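Local coordinates for protein alpha-galactosidase (PDB 6LCJ) that probably hydrolyses alpha-linked galactose residues from oligosaccharides, as a thermostable glycoside hydrolase of family GH36 that assembles as a hexamer, at residues V27-R32 and L104-L109; P80-A85 and G112-G117; L203-P208 and D242-Q247; Y273-G278 and V283-D288. All blocks are in the same frame, centred on the assembly; numbering follows the deposited sequence.

Overall arrangement
Interactions 1 and 2 lie in the N-terminal beta-sandwich. Interaction 3 joins the loops after the second and third strands of the TIM barrel, and interaction 4 packs the end of strand 270-274 on barrel helix 280-296. The first two have centres 16 Å apart and touch where Ala108 CB meets Ala113 CB at 3.4 Å, between consecutive strands of the two different sheets. Interactions 3 and 4, 13 Å apart between centres, share one cluster: Gly204 O lies 3.5 Å from Trp285 CZ2, and Leu245 CD2 packs 3.8 Å from Leu275 CD1. Interactions 2 and 4 come within about 11 Å, nearest atoms. In TIM-barrel enzymes the loops after the strands usually surround the active site.

Interaction 1: V27-R32 and L104-L109; sequences VRLWGR and LLLGAL
Arg28, tied through its backbone to Glu21 of the neighbouring strand 19-23, sets its guanidinium against the methyl end of Leu109. No hydrogen bond joins the two segments, and the polar group is met here by hydrocarbon: Leu109 CD1 lies 3.3 Å from Arg28 NH1 and 3.5 Å from Arg28 CZ. The methyl sits over one face of the planar group, displaced toward its rim, and the two side chains cross at about a right angle. CG of the arginine is anti to the backbone N, and the chain then runs straight until it turns at chi3 (-61°), which brings the flat end over the leucine. Leu150 touches both side chains from outside the contact. An arginine suits this partly exposed place because its flat, charged end can lie on a leucine while its N-H groups lie in its own plane, clear of the methyl.

Strands 26-30 and 102-108 belong to the seven-stranded antiparallel sheet of the N-terminal beta-sandwich; Leu109 follows directly after the second. Strand 132-137 runs between them, which explains why the nearest CA atoms, those of Arg28 and Leu109, are 9.1 Å apart. Only side chains can bridge that width. Leu29 and Leu106 form the second such bridge, with 4.1 Å between Leu29 CD1 and Leu106 CD1. Both are buried on the face turned to the other sheet, where aliphatic groups suit the apolar surroundings. Leu29 is bonded through its backbone to Trp133 of the intervening strand, and Leu106 packs on the side chain of the same tryptophan.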
loop_
_atom_site.group_PDB
_atom_site.type_symbol
_atom_site.label_atom_id
_atom_site.label_comp_id
_atom_site.label_asym_id
_atom_site.label_seq_id
_atom_site.Cartn_x
_atom_site.Cartn_y
_atom_site.Cartn_z
ATOM N N VAL E 27 16.982 -35.923 -31.049
ATOM C CA VAL E 27 15.624 -36.329 -31.375
ATOM C C VAL E 27 14.816 -35.090 -31.729
ATOM O O VAL E 27 15.224 -33.954 -31.491
ATOM C CB VAL E 27 14.935 -37.091 -30.218
ATOM C CG1 VAL E 27 15.556 -38.469 -30.022
ATOM C CG2 VAL E 27 14.988 -36.260 -28.930
ATOM N N ARG E 28 13.633 -35.331 -32.272
ATOM C CA ARG E 28 12.709 -34.274 -32.642
ATOM C C ARG E 28 11.393 -34.508 -31.915
ATOM O O ARG E 28 10.806 -35.590 -32.018
ATOM C CB ARG E 28 12.502 -34.238 -34.151
ATOM C CG ARG E 28 11.653 -33.087 -34.602
ATOM C CD ARG E 28 11.464 -33.109 -36.104
ATOM N NE ARG E 28 12.721 -33.000 -36.834
ATOM C CZ ARG E 28 12.967 -32.039 -37.717
ATOM N NH1 ARG E 28 12.029 -31.114 -37.963
ATOM N NH2 ARG E 28 14.141 -32.002 -38.347
ATOM N N LEU E 29 10.945 -33.500 -31.177
ATOM C CA LEU E 29 9.700 -33.538 -30.428
ATOM C C LEU E 29 8.638 -32.763 -31.187
ATOM O O LEU E 29 8.946 -31.945 -32.057
ATOM C CB LEU E 29 9.891 -32.941 -29.032
ATOM C CG LEU E 29 11.116 -33.450 -28.265
ATOM C CD1 LEU E 29 11.169 -32.834 -26.877
ATOM C CD2 LEU E 29 11.114 -34.979 -28.183
ATOM N N TRP E 30 7.376 -33.032 -30.857
ATOM C CA TRP E 30 6.281 -32.198 -31.332
ATOM C C TRP E 30 5.404 -31.759 -30.177
ATOM O O TRP E 30 5.154 -32.536 -29.252
ATOM C CB TRP E 30 5.424 -32.909 -32.354
ATOM C CG TRP E 30 5.707 -32.388 -33.683
ATOM C CD1 TRP E 30 5.157 -31.280 -34.274
ATOM C CD2 TRP E 30 6.668 -32.911 -34.602
ATOM N NE1 TRP E 30 5.714 -31.095 -35.526
ATOM C CE2 TRP E 30 6.640 -32.086 -35.750
ATOM C CE3 TRP E 30 7.537 -34.011 -34.575
ATOM C CZ2 TRP E 30 7.453 -32.326 -36.857
ATOM C CZ3 TRP E 30 8.339 -34.245 -35.671
ATOM C CH2 TRP E 30 8.289 -33.409 -36.800
ATOM N N GLY E 31 4.937 -30.513 -30.233
ATOM C CA GLY E 31 3.981 -30.056 -29.247
ATOM C C GLY E 31 4.016 -28.579 -28.947
ATOM O O GLY E 31 5.088 -27.969 -28.877
ATOM N N ARG E 32 2.835 -27.990 -28.768
ATOM C CA ARG E 32 2.764 -26.601 -28.337
ATOM C C ARG E 32 3.549 -26.393 -27.051
ATOM O O ARG E 32 4.235 -25.377 -26.890
ATOM C CB ARG E 32 1.307 -26.174 -28.157
ATOM C CG ARG E 32 1.064 -24.700 -28.455
ATOM C CD ARG E 32 -0.100 -24.142 -27.646
ATOM N NE ARG E 32 -0.086 -22.679 -27.578
ATOM C CZ ARG E 32 -0.108 -21.984 -26.437
ATOM N NH1 ARG E 32 -0.137 -22.617 -25.271
ATOM N NH2 ARG E 32 -0.092 -20.654 -26.456
ATOM N N LEU E 104 22.094 -30.098 -21.893
ATOM C CA LEU E 104 20.811 -30.583 -22.385
ATOM C C LEU E 104 20.145 -29.417 -23.108
ATOM O O LEU E 104 19.801 -28.412 -22.479
ATOM C CB LEU E 104 19.946 -31.103 -21.236
ATOM C CG LEU E 104 18.567 -31.635 -21.620
ATOM C CD1 LEU E 104 18.702 -32.978 -22.315
ATOM C CD2 LEU E 104 17.690 -31.739 -20.391
ATOM N N LEU E 105 19.972 -29.547 -24.417
ATOM C CA LEU E 105 19.475 -28.475 -25.268
ATOM C C LEU E 105 18.065 -28.781 -25.745
ATOM O O LEU E 105 17.790 -29.888 -26.214
ATOM C CB LEU E 105 20.386 -28.265 -26.482
ATOM C CG LEU E 105 20.070 -27.133 -27.460
ATOM C CD1 LEU E 105 21.345 -26.567 -28.081
ATOM C CD2 LEU E 105 19.095 -27.585 -28.562
ATOM N N LEU E 106 17.191 -27.782 -25.647
ATOM C CA LEU E 106 15.844 -27.822 -26.203
ATOM C C LEU E 106 15.673 -26.584 -27.073
ATOM O O LEU E 106 15.673 -25.462 -26.558
ATOM C CB LEU E 106 14.796 -27.855 -25.090
ATOM C CG LEU E 106 13.350 -27.784 -25.574
ATOM C CD1 LEU E 106 12.923 -29.154 -26.123
ATOM C CD2 LEU E 106 12.409 -27.277 -24.476
ATOM N N GLY E 107 15.512 -26.784 -28.382
ATOM C CA GLY E 107 15.406 -25.670 -29.307
ATOM C C GLY E 107 14.265 -25.757 -30.304
ATOM O O GLY E 107 14.051 -26.793 -30.933
ATOM N N ALA E 108 13.529 -24.664 -30.473
ATOM C CA ALA E 108 12.428 -24.644 -31.424
ATOM C C ALA E 108 12.923 -24.726 -32.866
ATOM O O ALA E 108 13.929 -24.116 -33.239
ATOM C CB ALA E 108 11.606 -23.378 -31.244
ATOM N N LEU E 109 12.197 -25.478 -33.682
ATOM C CA LEU E 109 12.444 -25.546 -35.113
ATOM C C LEU E 109 11.476 -24.684 -35.918
ATOM O O LEU E 109 11.617 -24.609 -37.137
ATOM C CB LEU E 109 12.375 -27.003 -35.590
ATOM C CG LEU E 109 13.481 -27.877 -34.991
ATOM C CD1 LEU E 109 13.426 -29.292 -35.529
ATOM C CD2 LEU E 109 14.848 -27.264 -35.254
#

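Interaction 2: P80-A85 and G112-G117; sequences PFLLEA and GARVLG
Phe81 and Leu82, from the short, weakly bonded helix 80-84, receive the long side chain of Arg114, which reaches out from strand 113-117. The flat-group contact comes first. Phe81 CG stands 3.7 Å above the centre of the Arg114 guanidinium, and Phe81 CB is 3.4 Å from Arg114 NH2. The two planes are tilted by 30°, and the guanidinium lies under the root of the ring and not under its middle. Phe81 also meets Trp89 of strand 89-91 edge-to-face.

Packing on the arginine's methylenes is the second kind of contact. Arg114 is extended from CG to NE (chi2 180°, chi3 -178°), a straight arm that, with the Leu82 side chain, fills the 8.6 Å between the CA atoms of Arg114 and Leu82. Leu82 CD1 touches this arm, 3.7 Å from Arg114 CD, and reaches the guanidinium at its edge, near its plane. Phe81 CD1 is 3.6 Å from the same CD.

The ionic partners lie beyond the two segments. Arg114 NE forms a salt bridge with Asp79 OD2, and NH2 another with Glu315, in the barrel loop after strand 298-303. Asp79 OD1 accepts from Phe81 N, so one carboxylate holds both the arginine and the start of the helix. With hydrocarbon on a face and an edge and carboxylates on its N-H groups, this buried arginine probably keeps its positive charge while linking sandwich to barrel.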
loop_
_atom_site.group_PDB
_atom_site.type_symbol
_atom_site.label_atom_id
_atom_site.label_comp_id
_atom_site.label_asym_id
_atom_site.label_seq_id
_atom_site.Cartn_x
_atom_site.Cartn_y
_atom_site.Cartn_z
ATOM N N PRO E 80 9.431 -8.392 -24.552
ATOM C CA PRO E 80 8.886 -7.842 -23.295
ATOM C C PRO E 80 8.412 -8.896 -22.312
ATOM O O PRO E 80 8.552 -8.696 -21.099
ATOM C CB PRO E 80 7.734 -6.954 -23.775
ATOM C CG PRO E 80 8.123 -6.560 -25.166
ATOM C CD PRO E 80 8.817 -7.774 -25.742
ATOM N N PHE E 81 7.888 -10.025 -22.791
ATOM C CA PHE E 81 7.513 -11.107 -21.883
ATOM C C PHE E 81 8.709 -11.572 -21.063
ATOM O O PHE E 81 8.625 -11.694 -19.836
ATOM C CB PHE E 81 6.917 -12.272 -22.670
ATOM C CG PHE E 81 6.557 -13.454 -21.815
ATOM C CD1 PHE E 81 7.506 -14.426 -21.510
ATOM C CD2 PHE E 81 5.268 -13.600 -21.316
ATOM C CE1 PHE E 81 7.188 -15.516 -20.711
ATOM C CE2 PHE E 81 4.936 -14.690 -20.525
ATOM C CZ PHE E 81 5.905 -15.648 -20.219
ATOM N N LEU E 82 9.835 -11.845 -21.730
ATOM C CA LEU E 82 11.041 -12.309 -21.049
ATOM C C LEU E 82 11.506 -11.358 -19.954
ATOM O O LEU E 82 12.231 -11.778 -19.051
ATOM C CB LEU E 82 12.178 -12.479 -22.063
ATOM C CG LEU E 82 12.448 -13.823 -22.743
ATOM C CD1 LEU E 82 11.163 -14.466 -23.213
ATOM C CD2 LEU E 82 13.390 -13.589 -23.908
ATOM N N LEU E 83 11.132 -10.083 -20.029
ATOM C CA LEU E 83 11.617 -9.073 -19.105
ATOM C C LEU E 83 10.624 -8.748 -17.995
ATOM O O LEU E 83 11.011 -8.114 -17.012
ATOM C CB LEU E 83 11.968 -7.787 -19.868
ATOM C CG LEU E 83 13.136 -7.863 -20.847
ATOM C CD1 LEU E 83 13.419 -6.502 -21.435
ATOM C CD2 LEU E 83 14.380 -8.433 -20.180
ATOM N N GLU E 84 9.358 -9.142 -18.130
ATOM C CA GLU E 84 8.377 -8.931 -17.074
ATOM C C GLU E 84 8.200 -10.151 -16.181
ATOM O O GLU E 84 7.462 -10.069 -15.197
ATOM C CB GLU E 84 7.002 -8.541 -17.661
ATOM C CG GLU E 84 7.007 -7.423 -18.710
ATOM C CD GLU E 84 7.195 -6.019 -18.128
ATOM O OE1 GLU E 84 6.713 -5.769 -16.995
ATOM O OE2 GLU E 84 7.829 -5.171 -18.803
ATOM N N ALA E 85 8.848 -11.269 -16.490
ATOM C CA ALA E 85 8.568 -12.537 -15.825
ATOM C C ALA E 85 9.521 -12.774 -14.660
ATOM O O ALA E 85 10.691 -12.376 -14.701
ATOM C CB ALA E 85 8.665 -13.694 -16.821
ATOM N N GLY E 112 8.162 -18.452 -32.969
ATOM C CA GLY E 112 7.261 -18.037 -31.911
ATOM C C GLY E 112 7.348 -18.821 -30.624
ATOM O O GLY E 112 6.360 -18.891 -29.894
ATOM N N ALA E 113 8.505 -19.404 -30.315
ATOM C CA ALA E 113 8.671 -20.233 -29.134
ATOM C C ALA E 113 9.513 -19.536 -28.065
ATOM O O ALA E 113 10.378 -18.705 -28.359
ATOM C CB ALA E 113 9.308 -21.572 -29.502
ATOM N N ARG E 114 9.234 -19.883 -26.810
ATOM C CA ARG E 114 10.046 -19.491 -25.671
ATOM C C ARG E 114 10.385 -20.739 -24.868
ATOM O O ARG E 114 9.713 -21.764 -24.975
ATOM C CB ARG E 114 9.323 -18.479 -24.798
ATOM C CG ARG E 114 8.983 -17.179 -25.496
ATOM C CD ARG E 114 8.279 -16.305 -24.518
ATOM N NE ARG E 114 7.828 -15.024 -25.037
ATOM C CZ ARG E 114 6.571 -14.749 -25.370
ATOM N NH1 ARG E 114 5.624 -15.683 -25.286
ATOM N NH2 ARG E 114 6.265 -13.539 -25.805
ATOM N N VAL E 115 11.446 -20.662 -24.066
ATOM C CA VAL E 115 11.910 -21.817 -23.299
ATOM C C VAL E 115 12.192 -21.387 -21.869
ATOM O O VAL E 115 12.977 -20.461 -21.636
ATOM C CB VAL E 115 13.152 -22.478 -23.919
ATOM C CG1 VAL E 115 13.658 -23.580 -23.008
ATOM C CG2 VAL E 115 12.812 -23.037 -25.289
ATOM N N LEU E 116 11.555 -22.070 -20.916
ATOM C CA LEU E 116 11.705 -21.799 -19.494
ATOM C C LEU E 116 12.713 -22.775 -18.903
ATOM O O LEU E 116 12.664 -23.978 -19.180
ATOM C CB LEU E 116 10.359 -21.908 -18.786
ATOM C CG LEU E 116 10.279 -21.949 -17.259
ATOM C CD1 LEU E 116 10.581 -20.599 -16.655
ATOM C CD2 LEU E 116 8.884 -22.376 -16.868
ATOM N N GLY E 117 13.649 -22.249 -18.131
ATOM C CA GLY E 117 14.652 -23.088 -17.522
ATOM C C GLY E 117 14.573 -23.024 -16.017
ATOM O O GLY E 117 14.632 -21.934 -15.444
#

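Interaction 3: L203-P208 and D242-Q247; sequences LGDWEP and DSPLFQ
Two loops of the TIM barrel meet here, those after its second strand (192-195) and third strand (229-234), where Leu203, Gly204 and Asp205 face the start of helix 244-248. Ser243 occupies the N-cap position but makes no capping bond with its hydroxyl. That oxygen serves the neighbouring loop instead: Ser243 OG is 2.9 Å from Leu203 O, a plausible hydrogen bond although its proton has another acceptor nearby. OG also accepts from Thr240 N. The torsion that leaves OG anti to its own carbonyl carbon (chi1 -46°) puts it beside the backbone N, facing Leu203.

Gly204 has a positive phi of 88°, comfortable for glycine, and lacking a side chain it lets the backbones close to 5.9 Å between Gly204 CA and Leu245 CA. Leu245 contributes its CB, 4.3 Å from Gly204 O. Nearer the surface Asp205 crosses the Pro244 ring at about a right angle, with Asp205 OD2 4.1 Å from Pro244 CG; OD2 also makes a long, weak ion pair with Arg201. A water completes the joint: it accepts from Leu203 N and donates to Ser243 OG, 3.3 Å from each atom.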
loop_
_atom_site.group_PDB
_atom_site.type_symbol
_atom_site.label_atom_id
_atom_site.label_comp_id
_atom_site.label_asym_id
_atom_site.label_seq_id
_atom_site.Cartn_x
_atom_site.Cartn_y
_atom_site.Cartn_z
ATOM N N LEU E 203 12.710 9.525 -38.803
ATOM C CA LEU E 203 12.182 8.170 -38.856
ATOM C C LEU E 203 10.880 8.169 -39.642
ATOM O O LEU E 203 9.947 8.903 -39.307
ATOM C CB LEU E 203 11.950 7.638 -37.451
ATOM C CG LEU E 203 13.178 7.486 -36.567
ATOM C CD1 LEU E 203 12.721 7.007 -35.204
ATOM C CD2 LEU E 203 14.223 6.535 -37.200
ATOM N N GLY E 204 10.812 7.354 -40.689
ATOM C CA GLY E 204 9.663 7.368 -41.563
ATOM C C GLY E 204 9.753 8.359 -42.706
ATOM O O GLY E 204 8.947 8.269 -43.644
ATOM N N ASP E 205 10.711 9.285 -42.659
ATOM C CA ASP E 205 11.011 10.225 -43.742
ATOM C C ASP E 205 12.423 9.930 -44.264
ATOM O O ASP E 205 13.373 10.674 -44.007
ATOM C CB ASP E 205 10.869 11.668 -43.243
ATOM C CG ASP E 205 10.838 12.692 -44.381
ATOM O OD1 ASP E 205 10.974 12.292 -45.562
ATOM O OD2 ASP E 205 10.693 13.897 -44.081
ATOM N N TRP E 206 12.550 8.823 -44.993
ATOM C CA TRP E 206 13.831 8.316 -45.483
ATOM C C TRP E 206 14.204 9.020 -46.789
ATOM O O TRP E 206 14.176 8.460 -47.888
ATOM C CB TRP E 206 13.759 6.805 -45.642
ATOM C CG TRP E 206 13.443 6.186 -44.332
ATOM C CD1 TRP E 206 12.233 5.704 -43.912
ATOM C CD2 TRP E 206 14.340 6.042 -43.225
ATOM N NE1 TRP E 206 12.332 5.244 -42.623
ATOM C CE2 TRP E 206 13.618 5.442 -42.177
ATOM C CE3 TRP E 206 15.691 6.360 -43.022
ATOM C CZ2 TRP E 206 14.200 5.152 -40.941
ATOM C CZ3 TRP E 206 16.261 6.079 -41.803
ATOM C CH2 TRP E 206 15.522 5.475 -40.777
ATOM N N GLU E 207 14.550 10.290 -46.627
ATOM C CA GLU E 207 14.964 11.200 -47.673
ATOM C C GLU E 207 16.074 12.055 -47.088
ATOM O O GLU E 207 16.081 12.321 -45.878
ATOM C CB GLU E 207 13.801 12.089 -48.155
ATOM C CG GLU E 207 12.737 11.368 -48.977
ATOM C CD GLU E 207 13.270 10.856 -50.304
ATOM O OE1 GLU E 207 14.097 11.557 -50.932
ATOM O OE2 GLU E 207 12.865 9.750 -50.723
ATOM N N PRO E 208 17.035 12.472 -47.907
ATOM C CA PRO E 208 18.218 13.146 -47.357
ATOM C C PRO E 208 17.879 14.489 -46.733
ATOM O O PRO E 208 17.134 15.289 -47.298
ATOM C CB PRO E 208 19.137 13.309 -48.574
ATOM C CG PRO E 208 18.299 12.964 -49.784
ATOM C CD PRO E 208 17.218 12.056 -49.306
ATOM N N ASP E 242 6.795 12.779 -33.653
ATOM C CA ASP E 242 7.154 13.885 -34.539
ATOM C C ASP E 242 7.232 13.494 -36.006
ATOM O O ASP E 242 7.355 14.382 -36.856
ATOM C CB ASP E 242 8.513 14.467 -34.163
ATOM C CG ASP E 242 8.639 14.739 -32.696
ATOM O OD1 ASP E 242 9.626 14.255 -32.084
ATOM O OD2 ASP E 242 7.745 15.440 -32.160
ATOM N N SER E 243 7.226 12.222 -36.331
ATOM C CA SER E 243 7.379 11.848 -37.727
ATOM C C SER E 243 6.159 12.291 -38.523
ATOM O O SER E 243 5.024 12.084 -38.076
ATOM C CB SER E 243 7.567 10.347 -37.862
ATOM O OG SER E 243 8.522 9.862 -36.926
ATOM N N PRO E 244 6.348 12.918 -39.683
ATOM C CA PRO E 244 5.191 13.211 -40.551
ATOM C C PRO E 244 4.321 11.988 -40.813
ATOM O O PRO E 244 3.089 12.080 -40.746
ATOM C CB PRO E 244 5.845 13.738 -41.838
ATOM C CG PRO E 244 7.324 13.330 -41.744
ATOM C CD PRO E 244 7.630 13.332 -40.279
ATOM N N LEU E 245 4.938 10.834 -41.086
ATOM C CA LEU E 245 4.182 9.616 -41.370
ATOM C C LEU E 245 3.287 9.210 -40.204
ATOM O O LEU E 245 2.199 8.662 -40.420
ATOM C CB LEU E 245 5.144 8.478 -41.710
ATOM C CG LEU E 245 4.510 7.202 -42.254
ATOM C CD1 LEU E 245 4.093 7.395 -43.697
ATOM C CD2 LEU E 245 5.467 6.037 -42.119
ATOM N N PHE E 246 3.728 9.453 -38.964
ATOM C CA PHE E 246 2.882 9.167 -37.806
ATOM C C PHE E 246 1.572 9.931 -37.886
ATOM O O PHE E 246 0.516 9.402 -37.521
ATOM C CB PHE E 246 3.619 9.518 -36.516
ATOM C CG PHE E 246 2.948 9.026 -35.256
ATOM C CD1 PHE E 246 2.127 9.866 -34.512
ATOM C CD2 PHE E 246 3.190 7.741 -34.778
ATOM C CE1 PHE E 246 1.531 9.424 -33.337
ATOM C CE2 PHE E 246 2.597 7.291 -33.598
ATOM C CZ PHE E 246 1.766 8.132 -32.880
ATOM N N GLN E 247 1.622 11.178 -38.369
ATOM C CA GLN E 247 0.420 11.999 -38.479
ATOM C C GLN E 247 -0.341 11.706 -39.762
ATOM O O GLN E 247 -1.573 11.639 -39.751
ATOM C CB GLN E 247 0.784 13.481 -38.416
ATOM C CG GLN E 247 1.291 13.940 -37.062
ATOM C CD GLN E 247 2.513 14.831 -37.186
ATOM O OE1 GLN E 247 2.737 15.459 -38.227
ATOM N NE2 GLN E 247 3.313 14.888 -36.125
HETATM O O HOH W 1 11.481 10.992 -36.122
#

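Interaction 4: Y273-G278 and V283-D288; sequences YALDAG and VEWAAD
Ala277 and Val283 bring the backbones closest, 5.8 Å between their CA atoms, where the chain leaves strand 270-274, turns, and enters helix 280-296, the TIM-barrel helix between strands 229-234 and 298-303. The turn is an Asx turn. Asp276 OD1 accepts from Gly278 N at 2.7 Å, with an N-H...O angle of 147°, and the donor approaches from above the carboxylate plane. Aspartate suits this position because its short side chain can curl forward to the backbone N-H two residues on.

From the helix, Val283 CG2 lies 3.3 Å from Ala277 O, a close packing contact. The small methyl of Ala277 lets helix 317-331 approach closely, and its Ala323 touches both Ala277 and Val283.

The apolar pair is Leu275 with Trp285. Leu275 CD1 comes 3.6 Å from Trp285 CZ3 and 4.1 Å from Trp285 CH2, so a single methyl touches the six-membered end of the indole, and the two side chains cross at about a right angle. Trp285 turns its ring out from the helix with CG anti to the backbone N (chi1 174°), which carries this end to the leucine. Leu245 of helix 244-248 packs on both, and Trp252 meets the indole edge-to-face. Across the two segments the join is made by burial of hydrocarbon, whereas the polar bond is spent within the turn and probably helps to set the chain's course into the helix.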
loop_
_atom_site.group_PDB
_atom_site.type_symbol
_atom_site.label_atom_id
_atom_site.label_comp_id
_atom_site.label_asym_id
_atom_site.label_seq_id
_atom_site.Cartn_x
_atom_site.Cartn_y
_atom_site.Cartn_z
ATOM N N TYR E 273 7.722 4.333 -31.546
ATOM C CA TYR E 273 6.514 3.634 -31.925
ATOM C C TYR E 273 6.848 2.812 -33.150
ATOM O O TYR E 273 7.882 3.012 -33.784
ATOM C CB TYR E 273 5.355 4.613 -32.191
ATOM C CG TYR E 273 5.044 5.452 -30.979
ATOM C CD1 TYR E 273 4.425 4.891 -29.873
ATOM C CD2 TYR E 273 5.391 6.781 -30.928
ATOM C CE1 TYR E 273 4.148 5.629 -28.758
ATOM C CE2 TYR E 273 5.109 7.542 -29.808
ATOM C CZ TYR E 273 4.491 6.956 -28.726
ATOM O OH TYR E 273 4.208 7.701 -27.606
ATOM N N ALA E 274 5.972 1.872 -33.470
ATOM C CA ALA E 274 6.227 0.907 -34.518
ATOM C C ALA E 274 5.188 1.069 -35.614
ATOM O O ALA E 274 4.053 1.481 -35.356
ATOM C CB ALA E 274 6.197 -0.522 -33.968
ATOM N N LEU E 275 5.592 0.757 -36.843
ATOM C CA LEU E 275 4.645 0.565 -37.926
ATOM C C LEU E 275 4.214 -0.891 -37.940
ATOM O O LEU E 275 4.999 -1.784 -37.614
ATOM C CB LEU E 275 5.257 0.961 -39.269
ATOM C CG LEU E 275 5.697 2.423 -39.356
ATOM C CD1 LEU E 275 6.497 2.648 -40.629
ATOM C CD2 LEU E 275 4.517 3.391 -39.262
ATOM N N ASP E 276 2.954 -1.125 -38.302
ATOM C CA ASP E 276 2.338 -2.442 -38.154
ATOM C C ASP E 276 2.754 -3.321 -39.322
ATOM O O ASP E 276 2.260 -3.158 -40.438
ATOM C CB ASP E 276 0.820 -2.300 -38.068
ATOM C CG ASP E 276 0.096 -3.632 -37.975
ATOM O OD1 ASP E 276 0.742 -4.702 -37.916
ATOM O OD2 ASP E 276 -1.153 -3.600 -37.940
ATOM N N ALA E 277 3.650 -4.272 -39.063
ATOM C CA ALA E 277 4.119 -5.159 -40.113
ATOM C C ALA E 277 3.073 -6.193 -40.519
ATOM O O ALA E 277 3.322 -6.977 -41.443
ATOM C CB ALA E 277 5.419 -5.843 -39.660
ATOM N N GLY E 278 1.931 -6.246 -39.836
ATOM C CA GLY E 278 0.826 -7.042 -40.334
ATOM C C GLY E 278 -0.033 -6.338 -41.356
ATOM O O GLY E 278 -0.886 -6.969 -41.977
ATOM N N VAL E 283 4.128 -3.079 -45.141
ATOM C CA VAL E 283 5.148 -3.948 -45.726
ATOM C C VAL E 283 5.490 -3.506 -47.141
ATOM O O VAL E 283 6.654 -3.530 -47.550
ATOM C CB VAL E 283 4.670 -5.406 -45.710
ATOM C CG1 VAL E 283 5.706 -6.297 -46.344
ATOM C CG2 VAL E 283 4.361 -5.832 -44.303
ATOM N N GLU E 284 4.473 -3.131 -47.918
ATOM C CA GLU E 284 4.696 -2.648 -49.278
ATOM C C GLU E 284 5.545 -1.384 -49.271
ATOM O O GLU E 284 6.456 -1.226 -50.094
ATOM C CB GLU E 284 3.339 -2.395 -49.932
ATOM C CG GLU E 284 3.315 -2.116 -51.411
ATOM C CD GLU E 284 1.875 -1.947 -51.904
ATOM O OE1 GLU E 284 1.132 -2.963 -51.945
ATOM O OE2 GLU E 284 1.480 -0.797 -52.216
ATOM N N TRP E 285 5.255 -0.477 -48.336
ATOM C CA TRP E 285 6.007 0.765 -48.214
ATOM C C TRP E 285 7.454 0.494 -47.798
ATOM O O TRP E 285 8.389 1.084 -48.357
ATOM C CB TRP E 285 5.276 1.669 -47.221
ATOM C CG TRP E 285 5.935 2.940 -46.822
ATOM C CD1 TRP E 285 5.772 4.172 -47.405
ATOM C CD2 TRP E 285 6.818 3.135 -45.713
ATOM N NE1 TRP E 285 6.520 5.116 -46.735
ATOM C CE2 TRP E 285 7.171 4.503 -45.693
ATOM C CE3 TRP E 285 7.352 2.289 -44.740
ATOM C CZ2 TRP E 285 8.040 5.036 -44.739
ATOM C CZ3 TRP E 285 8.208 2.827 -43.786
ATOM C CH2 TRP E 285 8.538 4.182 -43.792
ATOM N N ALA E 286 7.662 -0.415 -46.841
ATOM C CA ALA E 286 9.026 -0.724 -46.418
ATOM C C ALA E 286 9.804 -1.414 -47.536
ATOM O O ALA E 286 10.988 -1.123 -47.742
ATOM C CB ALA E 286 9.018 -1.577 -45.143
ATOM N N ALA E 287 9.154 -2.318 -48.278
ATOM C CA ALA E 287 9.792 -2.877 -49.466
ATOM C C ALA E 287 10.125 -1.793 -50.492
ATOM O O ALA E 287 11.140 -1.891 -51.184
ATOM C CB ALA E 287 8.907 -3.956 -50.087
ATOM N N ASP E 288 9.306 -0.747 -50.595
ATOM C CA ASP E 288 9.646 0.354 -51.488
ATOM C C ASP E 288 10.835 1.156 -50.992
ATOM O O ASP E 288 11.471 1.843 -51.799
ATOM C CB ASP E 288 8.457 1.294 -51.671
ATOM C CG ASP E 288 7.358 0.677 -52.492
ATOM O OD1 ASP E 288 7.553 -0.453 -53.005
ATOM O OD2 ASP E 288 6.294 1.322 -52.622
#